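Local coordinates for eukaryotic translation initiation factor 4 gamma 5 (Trypanosoma cruzi, PDB 6OZU), which probably acts in translation initiation as an eIF4G-type scaffold, its helical MIF4G domain being the part that, in related factors, docks the RNA helicase eIF4A, at residues E158-G163 with L176-N181; N137-L142 with K151-V156; L12-R17 with V67-S72. All coordinates share one frame; numbering follows the deposited sequence. Where two conformers were deposited one is given.

Interaction 1: E158-G163 with L176-N181; sequences EWLLYG and LIHFMN
Leu-160 and Leu-161, in the last turn of helix 150-162, face His-178 and Phe-179 of helix 173-186; the segment axes are steeply inclined, 129° between their N-to-C directions, and approach to 9.9 Å. Consecutive packed helices belong to the all-helical, HEAT-like build of MIF4G domains. The contact is apolar and buried, with no hydrogen bond crossing it. Leu-160 divides its two methyls between neighbouring residues: CD1 reaches CB of His-178 at 4.3 Å and meets the imidazole obliquely, while CD2 lies 4.2 Å from the backbone N of Phe-179. Leu-161 points its CB past the partner helix, but CG beside the backbone N (chi1 -60°) swings the branch inward, and CD2 settles over one face of the Phe-179 ring, 4.0 Å above its plane and displaced toward the rim. Phe-179 meets it with CG anti to its own N (chi1 -179°), which carries the phenyl across the gap between the helices. Ile-136 of helix 118-144 touches both Leu-160 and His-178, and Leu-208 of helix 194-208 and Met-217 of helix 215-235 pack on Leu-161, so the contact links helix 118-144 to the C-terminal helices. Just past the contact Gly-163 takes a positive phi and ends the helix. Over the phenyl, the closest ring atom to Leu-161 CD2 is Phe-179 CG, at 4.1 Å.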
loop_
_atom_site.group_PDB
_atom_site.type_symbol
_atom_site.label_atom_id
_atom_site.label_comp_id
_atom_site.label_asym_id
_atom_site.label_seq_id
_atom_site.Cartn_x
_atom_site.Cartn_y
_atom_site.Cartn_z
ATOM N N GLU A 158 1.138 -12.185 4.496
ATOM C CA GLU A 158 1.215 -13.282 5.460
ATOM C C GLU A 158 -0.090 -13.363 6.263
ATOM O O GLU A 158 -0.721 -14.408 6.218
ATOM C CB GLU A 158 2.392 -13.104 6.411
ATOM C CG GLU A 158 3.729 -13.531 5.839
ATOM C CD GLU A 158 4.796 -13.700 6.901
ATOM O OE1 GLU A 158 4.561 -14.480 7.856
ATOM O OE2 GLU A 158 5.860 -13.047 6.784
ATOM N N TRP A 159 -0.532 -12.265 6.930
ATOM C CA TRP A 159 -1.783 -12.293 7.693
ATOM C C TRP A 159 -3.015 -12.239 6.807
ATOM O O TRP A 159 -4.037 -12.826 7.146
ATOM C CB TRP A 159 -1.841 -11.238 8.812
ATOM C CG TRP A 159 -1.733 -9.800 8.390
ATOM C CD1 TRP A 159 -0.638 -8.990 8.530
ATOM C CD2 TRP A 159 -2.810 -8.951 7.927
ATOM N NE1 TRP A 159 -0.952 -7.699 8.156
ATOM C CE2 TRP A 159 -2.272 -7.656 7.750
ATOM C CE3 TRP A 159 -4.182 -9.156 7.677
ATOM C CZ2 TRP A 159 -3.050 -6.583 7.288
ATOM C CZ3 TRP A 159 -4.945 -8.094 7.211
ATOM C CH2 TRP A 159 -4.381 -6.827 7.026
ATOM N N LEU A 160 -2.915 -11.578 5.649
ATOM C CA LEU A 160 -4.020 -11.479 4.693
ATOM C C LEU A 160 -4.401 -12.850 4.136
ATOM O O LEU A 160 -5.595 -13.135 4.007
ATOM C CB LEU A 160 -3.632 -10.511 3.571
ATOM C CG LEU A 160 -4.748 -9.925 2.713
ATOM C CD1 LEU A 160 -5.516 -8.839 3.473
ATOM C CD2 LEU A 160 -4.179 -9.346 1.443
ATOM N N LEU A 161 -3.388 -13.711 3.835
ATOM C CA LEU A 161 -3.599 -15.046 3.284
ATOM C C LEU A 161 -3.618 -16.162 4.320
ATOM O O LEU A 161 -4.452 -17.061 4.218
ATOM C CB LEU A 161 -2.547 -15.366 2.212
ATOM C CG LEU A 161 -2.470 -14.461 0.956
ATOM C CD1 LEU A 161 -1.219 -14.800 0.154
ATOM C CD2 LEU A 161 -3.722 -14.598 0.067
ATOM N N TYR A 162 -2.672 -16.150 5.275
ATOM C CA TYR A 162 -2.555 -17.185 6.310
ATOM C C TYR A 162 -3.291 -16.873 7.606
ATOM O O TYR A 162 -3.328 -17.729 8.484
ATOM C CB TYR A 162 -1.084 -17.518 6.605
ATOM C CG TYR A 162 -0.323 -18.135 5.444
ATOM C CD1 TYR A 162 -0.452 -19.486 5.145
ATOM C CD2 TYR A 162 0.584 -17.385 4.701
ATOM C CE1 TYR A 162 0.287 -20.072 4.116
ATOM C CE2 TYR A 162 1.314 -17.955 3.659
ATOM C CZ TYR A 162 1.165 -19.302 3.374
ATOM O OH TYR A 162 1.862 -19.878 2.352
ATOM N N GLY A 163 -3.889 -15.685 7.709
ATOM C CA GLY A 163 -4.607 -15.261 8.900
ATOM C C GLY A 163 -3.727 -14.516 9.880
ATOM O O GLY A 163 -2.494 -14.642 9.847
ATOM N N LEU A 176 -9.283 -12.757 0.060
ATOM C CA LEU A 176 -8.958 -13.143 -1.297
ATOM C C LEU A 176 -9.221 -11.992 -2.263
ATOM O O LEU A 176 -8.424 -11.807 -3.184
ATOM C CB LEU A 176 -9.801 -14.352 -1.726
ATOM C CG LEU A 176 -9.200 -15.715 -1.470
ATOM C CD1 LEU A 176 -10.285 -16.780 -1.430
ATOM C CD2 LEU A 176 -8.190 -16.053 -2.517
ATOM N N ILE A 177 -10.341 -11.221 -2.066
ATOM C CA ILE A 177 -10.713 -10.070 -2.905
ATOM C C ILE A 177 -9.679 -8.942 -2.763
ATOM O O ILE A 177 -9.223 -8.430 -3.779
ATOM C CB ILE A 177 -12.175 -9.601 -2.708
ATOM C CG1 ILE A 177 -13.150 -10.799 -2.756
ATOM C CG2 ILE A 177 -12.553 -8.548 -3.770
ATOM C CD1 ILE A 177 -14.499 -10.579 -2.130
ATOM N N HIS A 178 -9.244 -8.612 -1.524
ATOM C CA HIS A 178 -8.178 -7.606 -1.292
ATOM C C HIS A 178 -6.890 -7.980 -2.037
ATOM O O HIS A 178 -6.284 -7.117 -2.682
ATOM C CB HIS A 178 -7.897 -7.363 0.205
ATOM C CG HIS A 178 -9.081 -6.871 1.000
ATOM N ND1 HIS A 178 -9.977 -5.947 0.484
ATOM C CD2 HIS A 178 -9.477 -7.206 2.249
ATOM C CE1 HIS A 178 -10.866 -5.744 1.445
ATOM N NE2 HIS A 178 -10.614 -6.492 2.514
ATOM N N PHE A 179 -6.545 -9.284 -2.032
ATOM C CA PHE A 179 -5.395 -9.830 -2.736
ATOM C C PHE A 179 -5.507 -9.735 -4.245
ATOM O O PHE A 179 -4.483 -9.478 -4.870
ATOM C CB PHE A 179 -5.121 -11.280 -2.311
ATOM C CG PHE A 179 -3.927 -11.905 -2.990
ATOM C CD1 PHE A 179 -2.633 -11.558 -2.616
ATOM C CD2 PHE A 179 -4.094 -12.801 -4.034
ATOM C CE1 PHE A 179 -1.523 -12.117 -3.261
ATOM C CE2 PHE A 179 -2.983 -13.364 -4.675
ATOM C CZ PHE A 179 -1.708 -13.026 -4.279
ATOM N N MET A 180 -6.710 -9.982 -4.854
ATOM C CA MET A 180 -6.846 -9.913 -6.319
ATOM C C MET A 180 -6.655 -8.491 -6.788
ATOM O O MET A 180 -6.142 -8.239 -7.881
ATOM C CB MET A 180 -8.228 -10.367 -6.847
ATOM C CG MET A 180 -8.815 -11.583 -6.204
ATOM S SD MET A 180 -10.415 -12.072 -6.904
ATOM C CE MET A 180 -11.056 -10.521 -7.372
ATOM N N ASN A 181 -7.125 -7.567 -5.989
ATOM C CA ASN A 181 -7.044 -6.171 -6.346
ATOM C C ASN A 181 -5.610 -5.674 -6.207
ATOM O O ASN A 181 -5.119 -5.027 -7.131
ATOM C CB ASN A 181 -8.104 -5.388 -5.601
ATOM C CG ASN A 181 -9.474 -5.673 -6.207
ATOM O OD1 ASN A 181 -9.749 -5.333 -7.362
ATOM N ND2 ASN A 181 -10.333 -6.381 -5.480
#

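Interaction 2: N137-L142 with K151-V156; sequences NFLGLL and KVVLHV
Leu-139 of helix 118-144 projects between Val-152, Val-153 and Val-156 of helix 150-162, a single leucine set against three valines of one helical face. The two helices follow each other in the chain and run nearly antiparallel, at 153°, forming a helical hairpin in the HEAT-like MIF4G fold. With CG anti to the backbone N (chi1 -176°), Leu-139 holds its isobutyl group out toward the partner helix, and its two methyls divide the work. CD1 serves the earlier turn: it crosses Val-152 at a slant, 4.1 Å from CG1, and comes within 4.3 Å of Val-153 CG2. CD2 turns to the following turn, where Leu-139 and Val-156 reach toward each other tip to tip. Here the valine offers its whole branched end, since Val-156 CB, CG1 and CG2 all lie within 4.1 Å of Leu-139 CD2. No polar group bonds across the interface. Phe-99 of helix 82-112 touches Leu-139, Val-152 and Val-156 alike, adding an aromatic side chain from a third helix to this apolar cluster close to the centre of the chain. The tightest approach is Leu-139 CD2 to Val-156 CG1, 3.7 Å.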
loop_
_atom_site.group_PDB
_atom_site.type_symbol
_atom_site.label_atom_id
_atom_site.label_comp_id
_atom_site.label_asym_id
_atom_site.label_seq_id
_atom_site.Cartn_x
_atom_site.Cartn_y
_atom_site.Cartn_z
ATOM N N ASN A 137 -5.396 -0.944 -1.044
ATOM C CA ASN A 137 -5.164 -0.094 -2.225
ATOM C C ASN A 137 -3.892 0.760 -2.003
ATOM O O ASN A 137 -2.940 0.687 -2.796
ATOM C CB ASN A 137 -6.384 0.806 -2.542
ATOM C CG ASN A 137 -6.212 1.685 -3.772
ATOM O OD1 ASN A 137 -5.701 1.254 -4.815
ATOM N ND2 ASN A 137 -6.634 2.940 -3.676
ATOM N N PHE A 138 -3.850 1.479 -0.872
ATOM C CA PHE A 138 -2.713 2.294 -0.486
ATOM C C PHE A 138 -1.393 1.486 -0.497
ATOM O O PHE A 138 -0.423 1.957 -1.104
ATOM C CB PHE A 138 -2.979 2.955 0.855
ATOM C CG PHE A 138 -1.945 3.965 1.310
ATOM C CD1 PHE A 138 -1.364 4.853 0.405
ATOM C CD2 PHE A 138 -1.605 4.074 2.645
ATOM C CE1 PHE A 138 -0.449 5.815 0.830
ATOM C CE2 PHE A 138 -0.703 5.047 3.067
ATOM C CZ PHE A 138 -0.122 5.905 2.155
ATOM N N LEU A 139 -1.374 0.257 0.091
ATOM C CA LEU A 139 -0.188 -0.617 0.094
ATOM C C LEU A 139 0.349 -0.863 -1.334
ATOM O O LEU A 139 1.564 -0.799 -1.547
ATOM C CB LEU A 139 -0.476 -1.963 0.800
ATOM C CG LEU A 139 0.723 -2.935 0.944
ATOM C CD1 LEU A 139 1.708 -2.483 2.040
ATOM C CD2 LEU A 139 0.250 -4.339 1.230
ATOM N N GLY A 140 -0.571 -1.108 -2.279
ATOM C CA GLY A 140 -0.280 -1.322 -3.695
ATOM C C GLY A 140 0.322 -0.112 -4.376
ATOM O O GLY A 140 1.332 -0.224 -5.067
ATOM N N LEU A 141 -0.274 1.057 -4.164
ATOM C CA LEU A 141 0.247 2.317 -4.703
ATOM C C LEU A 141 1.610 2.723 -4.114
ATOM O O LEU A 141 2.460 3.258 -4.845
ATOM C CB LEU A 141 -0.766 3.427 -4.499
ATOM C CG LEU A 141 -2.044 3.229 -5.281
ATOM C CD1 LEU A 141 -3.167 3.895 -4.624
ATOM C CD2 LEU A 141 -1.887 3.672 -6.691
ATOM N N LEU A 142 1.839 2.451 -2.811
ATOM C CA LEU A 142 3.128 2.765 -2.187
ATOM C C LEU A 142 4.182 1.856 -2.801
ATOM O O LEU A 142 5.283 2.311 -3.098
ATOM C CB LEU A 142 3.104 2.562 -0.659
ATOM C CG LEU A 142 2.338 3.553 0.217
ATOM C CD1 LEU A 142 2.151 2.993 1.608
ATOM C CD2 LEU A 142 3.068 4.890 0.330
ATOM N N LYS A 151 9.467 -6.139 2.361
ATOM C CA LYS A 151 9.217 -6.807 3.654
ATOM C C LYS A 151 7.865 -6.452 4.284
ATOM O O LYS A 151 7.284 -7.292 4.968
ATOM C CB LYS A 151 10.336 -6.539 4.687
ATOM C CG LYS A 151 11.583 -5.774 4.221
ATOM C CD LYS A 151 12.257 -5.127 5.435
ATOM C CE LYS A 151 13.744 -4.896 5.300
ATOM N NZ LYS A 151 14.527 -6.144 5.529
ATOM N N VAL A 152 7.385 -5.213 4.086
ATOM C CA VAL A 152 6.082 -4.750 4.600
ATOM C C VAL A 152 4.960 -5.445 3.824
ATOM O O VAL A 152 4.012 -5.960 4.425
ATOM C CB VAL A 152 5.945 -3.201 4.559
ATOM C CG1 VAL A 152 4.542 -2.737 4.984
ATOM C CG2 VAL A 152 7.013 -2.539 5.435
ATOM N N VAL A 153 5.109 -5.486 2.492
ATOM C CA VAL A 153 4.197 -6.135 1.562
ATOM C C VAL A 153 4.065 -7.624 1.923
ATOM O O VAL A 153 2.947 -8.111 2.082
ATOM C CB VAL A 153 4.627 -5.897 0.089
ATOM C CG1 VAL A 153 3.566 -6.423 -0.899
ATOM C CG2 VAL A 153 4.899 -4.414 -0.152
ATOM N N LEU A 154 5.202 -8.301 2.137
ATOM C CA LEU A 154 5.275 -9.703 2.531
ATOM C C LEU A 154 4.549 -9.975 3.853
ATOM O O LEU A 154 3.777 -10.936 3.905
ATOM C CB LEU A 154 6.739 -10.146 2.620
ATOM C CG LEU A 154 7.011 -11.579 3.097
ATOM C CD1 LEU A 154 6.535 -12.616 2.084
ATOM C CD2 LEU A 154 8.458 -11.756 3.468
ATOM N N HIS A 155 4.791 -9.132 4.902
ATOM C CA HIS A 155 4.154 -9.244 6.233
ATOM C C HIS A 155 2.648 -9.051 6.166
ATOM O O HIS A 155 1.921 -9.748 6.874
ATOM C CB HIS A 155 4.769 -8.273 7.273
ATOM C CG HIS A 155 4.322 -8.505 8.699
ATOM N ND1 HIS A 155 5.176 -9.053 9.646
ATOM C CD2 HIS A 155 3.143 -8.213 9.303
ATOM C CE1 HIS A 155 4.482 -9.100 10.774
ATOM N NE2 HIS A 155 3.251 -8.617 10.614
ATOM N N VAL A 156 2.158 -8.128 5.308
ATOM C CA VAL A 156 0.716 -7.892 5.161
ATOM C C VAL A 156 0.056 -9.127 4.527
ATOM O O VAL A 156 -0.964 -9.601 5.041
ATOM C CB VAL A 156 0.383 -6.602 4.364
ATOM C CG1 VAL A 156 -1.082 -6.583 3.904
ATOM C CG2 VAL A 156 0.721 -5.351 5.152
#

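Interaction 3: L12-R17 with V67-S72; sequences LGILGR and VKLVVS
Leu-69 of helix 63-76 reaches across to two successive residues of helix 6-17, Ile-14 and Leu-15, and one methyl carries both contacts. Its CD1 lies 3.9 Å from Ile-14 CG2 and 4.0 Å from Leu-15 CD2, so that the methyl sits against two branches at once. In both pairs the side chains slant past one another instead of meeting end on. Their routes to the shared methyl differ. Ile-14 already directs its CB at the partner helix and uses the short gamma branch, CG2, which stands anti to the backbone N. Leu-15 starts from a CB that points along the interface; its CG, beside the backbone N (chi1 -63°), brings CD2 within reach. The backbones stay well apart, the CA atoms of Leu-15 and Leu-69 being 8.7 Å from each other. All three touching side chains are buried, and no hydrogen bond spans the two segments.

Val-49 and Ile-50 of helix 40-53 pack on Leu-15, and Leu-33 touches Ile-14 from the loop after helix 23-31. At the end of helix 6-17, Arg-17 makes a salt bridge through NH1 to Glu-29 OE2, while its carbonyl O accepts a hydrogen bond from Asn-22 ND2; both tie this end to the following turn and helix 23-31. The contact thus joins the first helix to helix 63-76 in the N-terminal part of the HEAT-like MIF4G fold, with helices 23-31 and 40-53 packing around it and helix 118-144 lying against helix 63-76 at Val-67.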
loop_
_atom_site.group_PDB
_atom_site.type_symbol
_atom_site.label_atom_id
_atom_site.label_comp_id
_atom_site.label_asym_id
_atom_site.label_seq_id
_atom_site.Cartn_x
_atom_site.Cartn_y
_atom_site.Cartn_z
ATOM N N LEU A 12 -2.467 20.253 2.974
ATOM C CA LEU A 12 -3.878 19.911 2.785
ATOM C C LEU A 12 -4.434 20.551 1.515
ATOM O O LEU A 12 -5.089 19.862 0.730
ATOM C CB LEU A 12 -4.724 20.280 4.011
ATOM C CG LEU A 12 -4.673 19.295 5.171
ATOM C CD1 LEU A 12 -5.221 19.922 6.413
ATOM C CD2 LEU A 12 -5.432 18.005 4.843
ATOM N N GLY A 13 -4.095 21.828 1.300
ATOM C CA GLY A 13 -4.459 22.592 0.113
ATOM C C GLY A 13 -4.004 21.899 -1.157
ATOM O O GLY A 13 -4.827 21.606 -2.018
ATOM N N ILE A 14 -2.701 21.560 -1.238
ATOM C CA ILE A 14 -2.080 20.854 -2.368
ATOM C C ILE A 14 -2.793 19.521 -2.653
ATOM O O ILE A 14 -3.106 19.241 -3.809
ATOM C CB ILE A 14 -0.537 20.694 -2.144
ATOM C CG1 ILE A 14 0.161 22.074 -2.130
ATOM C CG2 ILE A 14 0.105 19.754 -3.190
ATOM C CD1 ILE A 14 1.505 22.120 -1.434
ATOM N N LEU A 15 -3.070 18.717 -1.598
ATOM C CA LEU A 15 -3.747 17.409 -1.709
ATOM C C LEU A 15 -5.181 17.564 -2.240
ATOM O O LEU A 15 -5.689 16.691 -2.949
ATOM C CB LEU A 15 -3.747 16.654 -0.363
ATOM C CG LEU A 15 -2.392 16.251 0.233
ATOM C CD1 LEU A 15 -2.530 15.906 1.691
ATOM C CD2 LEU A 15 -1.762 15.098 -0.519
ATOM N N GLY A 16 -5.802 18.685 -1.904
ATOM C CA GLY A 16 -7.126 19.038 -2.383
ATOM C C GLY A 16 -7.124 19.301 -3.881
ATOM O O GLY A 16 -7.761 18.552 -4.632
ATOM N N ARG A 17 -6.365 20.340 -4.338
ATOM C CA ARG A 17 -6.287 20.719 -5.760
ATOM C C ARG A 17 -5.559 19.715 -6.688
ATOM O O ARG A 17 -5.630 19.893 -7.897
ATOM C CB ARG A 17 -5.717 22.146 -5.998
ATOM C CG ARG A 17 -4.755 22.713 -4.977
ATOM C CD ARG A 17 -4.558 24.217 -5.146
ATOM N NE ARG A 17 -3.412 24.715 -4.373
ATOM C CZ ARG A 17 -3.501 25.437 -3.257
ATOM N NH1 ARG A 17 -2.403 25.832 -2.627
ATOM N NH2 ARG A 17 -4.687 25.772 -2.768
ATOM N N VAL A 67 0.555 9.800 -3.555
ATOM C CA VAL A 67 1.720 8.929 -3.566
ATOM C C VAL A 67 2.792 9.503 -4.527
ATOM O O VAL A 67 3.971 9.493 -4.179
ATOM C CB VAL A 67 1.272 7.463 -3.840
ATOM C CG1 VAL A 67 2.425 6.576 -4.224
ATOM C CG2 VAL A 67 0.560 6.874 -2.629
ATOM N N LYS A 68 2.376 10.103 -5.670
ATOM C CA LYS A 68 3.288 10.753 -6.627
ATOM C C LYS A 68 3.909 12.054 -6.078
ATOM O O LYS A 68 4.985 12.458 -6.536
ATOM C CB LYS A 68 2.600 11.000 -7.972
ATOM C CG LYS A 68 2.573 9.768 -8.861
ATOM C CD LYS A 68 1.799 10.011 -10.149
ATOM C CE LYS A 68 1.536 8.735 -10.890
ATOM N NZ LYS A 68 0.628 7.840 -10.143
ATOM N N LEU A 69 3.231 12.699 -5.099
ATOM C CA LEU A 69 3.691 13.922 -4.436
ATOM C C LEU A 69 4.782 13.563 -3.436
ATOM O O LEU A 69 5.735 14.318 -3.285
ATOM C CB LEU A 69 2.534 14.665 -3.736
ATOM C CG LEU A 69 1.554 15.444 -4.629
ATOM C CD1 LEU A 69 0.345 15.902 -3.839
ATOM C CD2 LEU A 69 2.227 16.645 -5.307
ATOM N N VAL A 70 4.653 12.387 -2.783
ATOM C CA VAL A 70 5.607 11.846 -1.812
ATOM C C VAL A 70 6.905 11.448 -2.544
ATOM O O VAL A 70 7.991 11.727 -2.037
ATOM C CB VAL A 70 4.995 10.698 -0.956
ATOM C CG1 VAL A 70 6.031 10.103 0.004
ATOM C CG2 VAL A 70 3.772 11.186 -0.178
ATOM N N VAL A 71 6.784 10.854 -3.758
ATOM C CA VAL A 71 7.931 10.480 -4.610
ATOM C C VAL A 71 8.692 11.764 -4.984
ATOM O O VAL A 71 9.923 11.801 -4.891
ATOM C CB VAL A 71 7.510 9.681 -5.882
ATOM C CG1 VAL A 71 8.712 9.408 -6.795
ATOM C CG2 VAL A 71 6.826 8.379 -5.506
ATOM N N SER A 72 7.934 12.814 -5.368
ATOM C CA SER A 72 8.420 14.136 -5.757
ATOM C C SER A 72 9.234 14.783 -4.620
ATOM O O SER A 72 10.331 15.313 -4.849
ATOM C CB SER A 72 7.239 15.018 -6.152
ATOM O OG SER A 72 7.649 16.332 -6.484
#

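From the N terminus, interaction 3 closes first and spans the longest interval, 49 residues that include helices 23-31 and 40-53. After helix 82-112, interaction 2 brackets eight residues between its segments on helices 118-144 and 150-162, and interaction 1 twelve between its segments on helices 150-162 and 173-186. The three follow in series; none nests in or crosses another. Helix 150-162 serves interactions 1 and 2 in turn, their centres 11 Å apart. Interactions 2 and 3 meet where Val-67 packs on Phe-138 and Leu-141, whereas interactions 1 and 3 lie on opposite sides of the chain's centre, 29 Å apart between centres.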